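Local coordinates for protein diaminopimelate decarboxylase (Aquifex aeolicus, PDB 2P3E) that probably catalyses the pyridoxal 5'-phosphate-dependent decarboxylation of meso-diaminopimelate to L-lysine, the last step of lysine biosynthesis, at residues P101-K111 against E123-E134. Residues are numbered along the deposited sequence; the frame is centred on the assembly and turned at random.
Sequences PERIVYAGVGK and EILMFNVESRQE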
loop_
_atom_site.group_PDB
_atom_site.type_symbol
_atom_site.label_atom_id
_atom_site.label_comp_id
_atom_site.label_asym_id
_atom_site.label_seq_id
_atom_site.Cartn_x
_atom_site.Cartn_y
_atom_site.Cartn_z
ATOM N N PRO B 101 -7.151 23.710 16.298
ATOM C CA PRO B 101 -6.140 24.211 15.349
ATOM C C PRO B 101 -4.979 24.949 16.006
ATOM O O PRO B 101 -3.897 24.987 15.445
ATOM C CB PRO B 101 -6.938 25.162 14.442
ATOM C CG PRO B 101 -8.220 25.398 15.151
ATOM C CD PRO B 101 -8.501 24.147 15.902
ATOM N N GLU B 102 -5.210 25.527 17.183
ATOM C CA GLU B 102 -4.134 26.124 17.980
ATOM C C GLU B 102 -3.061 25.109 18.419
ATOM O O GLU B 102 -1.969 25.497 18.848
ATOM C CB GLU B 102 -4.715 26.877 19.185
ATOM C CG GLU B 102 -5.615 28.078 18.805
ATOM C CD GLU B 102 -7.051 27.704 18.487
ATOM O OE1 GLU B 102 -7.391 26.512 18.560
ATOM O OE2 GLU B 102 -7.853 28.611 18.161
ATOM N N ARG B 103 -3.365 23.811 18.322
ATOM C CA ARG B 103 -2.372 22.766 18.618
ATOM C C ARG B 103 -2.017 21.941 17.358
ATOM O O ARG B 103 -1.467 20.854 17.457
ATOM C CB ARG B 103 -2.869 21.850 19.727
ATOM C CG ARG B 103 -3.247 22.569 21.055
ATOM C CD ARG B 103 -3.209 21.624 22.264
ATOM N NE ARG B 103 -3.963 20.378 22.049
ATOM C CZ ARG B 103 -5.104 20.033 22.662
ATOM N NH1 ARG B 103 -5.664 20.846 23.570
ATOM N NH2 ARG B 103 -5.684 18.857 22.382
ATOM N N ILE B 104 -2.317 22.476 16.177
ATOM C CA ILE B 104 -2.063 21.758 14.922
ATOM C C ILE B 104 -0.941 22.415 14.119
ATOM O O ILE B 104 -0.964 23.641 13.890
ATOM C CB ILE B 104 -3.357 21.650 14.069
ATOM C CG1 ILE B 104 -4.428 20.875 14.848
ATOM C CG2 ILE B 104 -3.066 21.079 12.639
ATOM C CD1 ILE B 104 -5.752 20.701 14.096
ATOM N N VAL B 105 0.045 21.600 13.714
ATOM C CA VAL B 105 1.123 22.051 12.836
ATOM C C VAL B 105 1.111 21.224 11.534
ATOM O O VAL B 105 0.812 20.032 11.554
ATOM C CB VAL B 105 2.521 21.994 13.527
ATOM C CG1 VAL B 105 2.573 22.946 14.747
ATOM C CG2 VAL B 105 2.875 20.555 13.956
ATOM N N TYR B 106 1.445 21.859 10.418
ATOM C CA TYR B 106 1.238 21.238 9.117
ATOM C C TYR B 106 2.572 21.146 8.381
ATOM O O TYR B 106 3.128 22.172 7.974
ATOM C CB TYR B 106 0.207 22.053 8.311
ATOM C CG TYR B 106 -0.357 21.446 7.001
ATOM C CD1 TYR B 106 -1.484 22.011 6.397
ATOM C CD2 TYR B 106 0.207 20.330 6.394
ATOM C CE1 TYR B 106 -2.019 21.495 5.207
ATOM C CE2 TYR B 106 -0.325 19.808 5.198
ATOM C CZ TYR B 106 -1.438 20.397 4.617
ATOM O OH TYR B 106 -1.982 19.886 3.434
ATOM N N ALA B 107 3.074 19.923 8.215
ATOM C CA ALA B 107 4.353 19.697 7.527
ATOM C C ALA B 107 4.189 19.057 6.149
ATOM O O ALA B 107 3.085 18.832 5.676
ATOM C CB ALA B 107 5.272 18.868 8.374
ATOM N N GLY B 108 5.316 18.782 5.512
ATOM C CA GLY B 108 5.335 18.026 4.258
ATOM C C GLY B 108 5.114 18.872 3.022
ATOM O O GLY B 108 4.818 20.074 3.099
ATOM N N VAL B 109 5.281 18.222 1.876
ATOM C CA VAL B 109 5.084 18.842 0.576
ATOM C C VAL B 109 3.685 18.473 0.045
ATOM O O VAL B 109 3.353 18.795 -1.111
ATOM C CB VAL B 109 6.191 18.405 -0.433
ATOM C CG1 VAL B 109 7.560 18.845 0.045
ATOM C CG2 VAL B 109 6.163 16.895 -0.676
ATOM N N GLY B 110 2.878 17.821 0.906
ATOM C CA GLY B 110 1.525 17.391 0.568
ATOM C C GLY B 110 0.509 18.489 0.829
ATOM O O GLY B 110 -0.293 18.397 1.776
ATOM N N LYS B 111 0.550 19.524 -0.019
ATOM C CA LYS B 111 -0.148 20.790 0.245
ATOM C C LYS B 111 -0.727 21.422 -1.022
ATOM O O LYS B 111 -0.138 22.330 -1.622
ATOM C CB LYS B 111 0.781 21.757 0.996
ATOM C CG LYS B 111 1.095 21.249 2.421
ATOM C CD LYS B 111 1.781 22.249 3.329
ATOM C CE LYS B 111 3.255 22.007 3.346
ATOM N NZ LYS B 111 3.961 22.525 4.542
ATOM N N GLU B 123 -6.979 28.519 10.835
ATOM C CA GLU B 123 -6.048 29.222 11.737
ATOM C C GLU B 123 -5.159 28.249 12.547
ATOM O O GLU B 123 -5.071 28.331 13.773
ATOM C CB GLU B 123 -6.814 30.192 12.660
ATOM C CG GLU B 123 -7.525 31.324 11.918
ATOM C CD GLU B 123 -6.604 32.506 11.535
ATOM O OE1 GLU B 123 -5.364 32.460 11.739
ATOM O OE2 GLU B 123 -7.134 33.510 11.026
ATOM N N ILE B 124 -4.504 27.320 11.851
ATOM C CA ILE B 124 -3.644 26.338 12.533
ATOM C C ILE B 124 -2.457 27.077 13.161
ATOM O O ILE B 124 -2.185 28.225 12.787
ATOM C CB ILE B 124 -3.170 25.200 11.587
ATOM C CG1 ILE B 124 -2.331 25.764 10.434
ATOM C CG2 ILE B 124 -4.374 24.380 11.088
ATOM C CD1 ILE B 124 -1.472 24.724 9.730
ATOM N N LEU B 125 -1.770 26.433 14.105
ATOM C CA LEU B 125 -0.677 27.062 14.848
ATOM C C LEU B 125 0.437 27.537 13.913
ATOM O O LEU B 125 0.881 28.696 13.985
ATOM C CB LEU B 125 -0.131 26.110 15.924
ATOM C CG LEU B 125 0.966 26.646 16.850
ATOM C CD1 LEU B 125 0.496 27.890 17.664
ATOM C CD2 LEU B 125 1.440 25.547 17.792
ATOM N N MET B 126 0.849 26.652 13.006
ATOM C CA MET B 126 2.026 26.889 12.211
ATOM C C MET B 126 2.097 25.969 10.990
ATOM O O MET B 126 1.855 24.767 11.102
ATOM C CB MET B 126 3.238 26.640 13.107
ATOM C CG MET B 126 4.574 27.058 12.582
ATOM S SD MET B 126 5.703 27.100 13.979
ATOM C CE MET B 126 6.243 25.391 14.176
ATOM N N PHE B 127 2.435 26.556 9.841
ATOM C CA PHE B 127 2.873 25.812 8.659
ATOM C C PHE B 127 4.394 25.614 8.693
ATOM O O PHE B 127 5.167 26.593 8.793
ATOM C CB PHE B 127 2.512 26.567 7.380
ATOM C CG PHE B 127 1.040 26.650 7.115
ATOM C CD1 PHE B 127 0.407 25.694 6.324
ATOM C CD2 PHE B 127 0.277 27.672 7.688
ATOM C CE1 PHE B 127 -0.976 25.772 6.091
ATOM C CE2 PHE B 127 -1.104 27.759 7.458
ATOM C CZ PHE B 127 -1.724 26.815 6.657
ATOM N N ASN B 128 4.823 24.358 8.629
ATOM C CA ASN B 128 6.238 24.039 8.451
ATOM C C ASN B 128 6.541 23.944 6.966
ATOM O O ASN B 128 6.223 22.947 6.299
ATOM C CB ASN B 128 6.636 22.768 9.223
ATOM C CG ASN B 128 6.525 22.955 10.721
ATOM O OD1 ASN B 128 6.862 24.024 11.249
ATOM N ND2 ASN B 128 6.061 21.929 11.418
ATOM N N VAL B 129 7.156 25.014 6.463
ATOM C CA VAL B 129 7.269 25.267 5.055
ATOM C C VAL B 129 8.462 24.540 4.447
ATOM O O VAL B 129 9.579 24.551 4.992
ATOM C CB VAL B 129 7.290 26.804 4.747
ATOM C CG1 VAL B 129 7.535 27.053 3.296
ATOM C CG2 VAL B 129 5.949 27.449 5.136
ATOM N N GLU B 130 8.186 23.932 3.296
ATOM C CA GLU B 130 9.086 23.034 2.591
ATOM C C GLU B 130 9.712 23.640 1.326
ATOM O O GLU B 130 10.653 23.063 0.778
ATOM C CB GLU B 130 8.329 21.746 2.235
ATOM C CG GLU B 130 7.955 20.886 3.443
ATOM C CD GLU B 130 9.139 20.144 4.062
ATOM O OE1 GLU B 130 10.265 20.187 3.508
ATOM O OE2 GLU B 130 8.925 19.506 5.109
ATOM N N SER B 131 9.202 24.792 0.863
ATOM C CA SER B 131 9.799 25.478 -0.286
ATOM C C SER B 131 9.492 26.975 -0.322
ATOM O O SER B 131 8.554 27.457 0.315
ATOM C CB SER B 131 9.350 24.835 -1.616
ATOM O OG SER B 131 7.948 24.979 -1.762
ATOM N N ARG B 132 10.290 27.702 -1.091
ATOM C CA ARG B 132 10.057 29.123 -1.305
ATOM C C ARG B 132 8.783 29.395 -2.118
ATOM O O ARG B 132 8.083 30.379 -1.880
ATOM C CB ARG B 132 11.245 29.739 -2.028
ATOM C CG ARG B 132 11.170 31.260 -2.081
ATOM C CD ARG B 132 12.466 31.864 -2.577
ATOM N NE ARG B 132 13.533 31.789 -1.573
ATOM C CZ ARG B 132 14.614 32.563 -1.584
ATOM N NH1 ARG B 132 14.768 33.478 -2.537
ATOM N NH2 ARG B 132 15.534 32.434 -0.637
ATOM N N GLN B 133 8.498 28.539 -3.100
ATOM C CA GLN B 133 7.267 28.674 -3.863
ATOM C C GLN B 133 6.040 28.519 -2.949
ATOM O O GLN B 133 5.059 29.262 -3.081
ATOM C CB GLN B 133 7.246 27.694 -5.038
ATOM C CG GLN B 133 6.105 27.947 -5.999
ATOM C CD GLN B 133 6.239 27.189 -7.299
ATOM O OE1 GLN B 133 6.949 26.181 -7.383
ATOM N NE2 GLN B 133 5.561 27.682 -8.336
ATOM N N GLU B 134 6.132 27.588 -1.998
ATOM C CA GLU B 134 5.120 27.408 -0.961
ATOM C C GLU B 134 4.914 28.681 -0.133
ATOM O O GLU B 134 3.790 29.001 0.206
ATOM C CB GLU B 134 5.447 26.204 -0.054
ATOM C CG GLU B 134 4.406 25.951 1.058
ATOM C CD GLU B 134 4.805 24.852 2.044
ATOM O OE1 GLU B 134 5.702 24.044 1.711
ATOM O OE2 GLU B 134 4.234 24.814 3.167
#
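Tyr106, Leu125 and Ile124 anchor the pairing of parallel strands 104-106 and 126-129, neighbours in the pyridoxal-binding TIM barrel, joined by helix 113-121 as a beta-alpha-beta crossover. Tyr106 N donates to Met126 O at 3.0 Å and Tyr106 O accepts from Asn128 N at 2.8 Å, fixing the register. The phenol, with CG anti to the backbone N (chi1 -169°), heads for the helix side, where Ala119 packs on it. Ile124 CD1 lies at the edge of this ring, 3.5 Å from Tyr106 CB, and stands 3.6 Å above the plane of the Phe127 ring, over its centre. The two rings, inclined by 30° and slid apart, barely overlap, meeting through Tyr106 CD1 and Phe127 CE1. Leu125 N donates to Ile104 O at 2.9 Å, in the carbonyl plane, and more weakly to Pro101 O; the Leu125 side chain lies along Glu102 O, and its CD2 reaches Val105 CG1.

Lys111 CD lies against one face of Tyr106, whose hydroxyl donates to Gly110 O at 2.8 Å. Lys111 NZ forms a salt bridge with Glu134, meeting OE2 on its syn side, 24° out of the carboxylate plane, at 2.7 Å; Glu134 OE1 accepts from Glu130 N at 2.9 Å. With an alanine in place of Glu134, the buried Lys111 ammonium would probably lose its carboxylate mate and Glu130 N its acceptor. On the opposite sheet face, Val105 touches Glu279, a probable cofactor-binding residue. Apolar and aromatic packing thus fills the helix side of the strands, while a buried ion pair ties the loop after strand 104-106 to the first turn of helix 132-145.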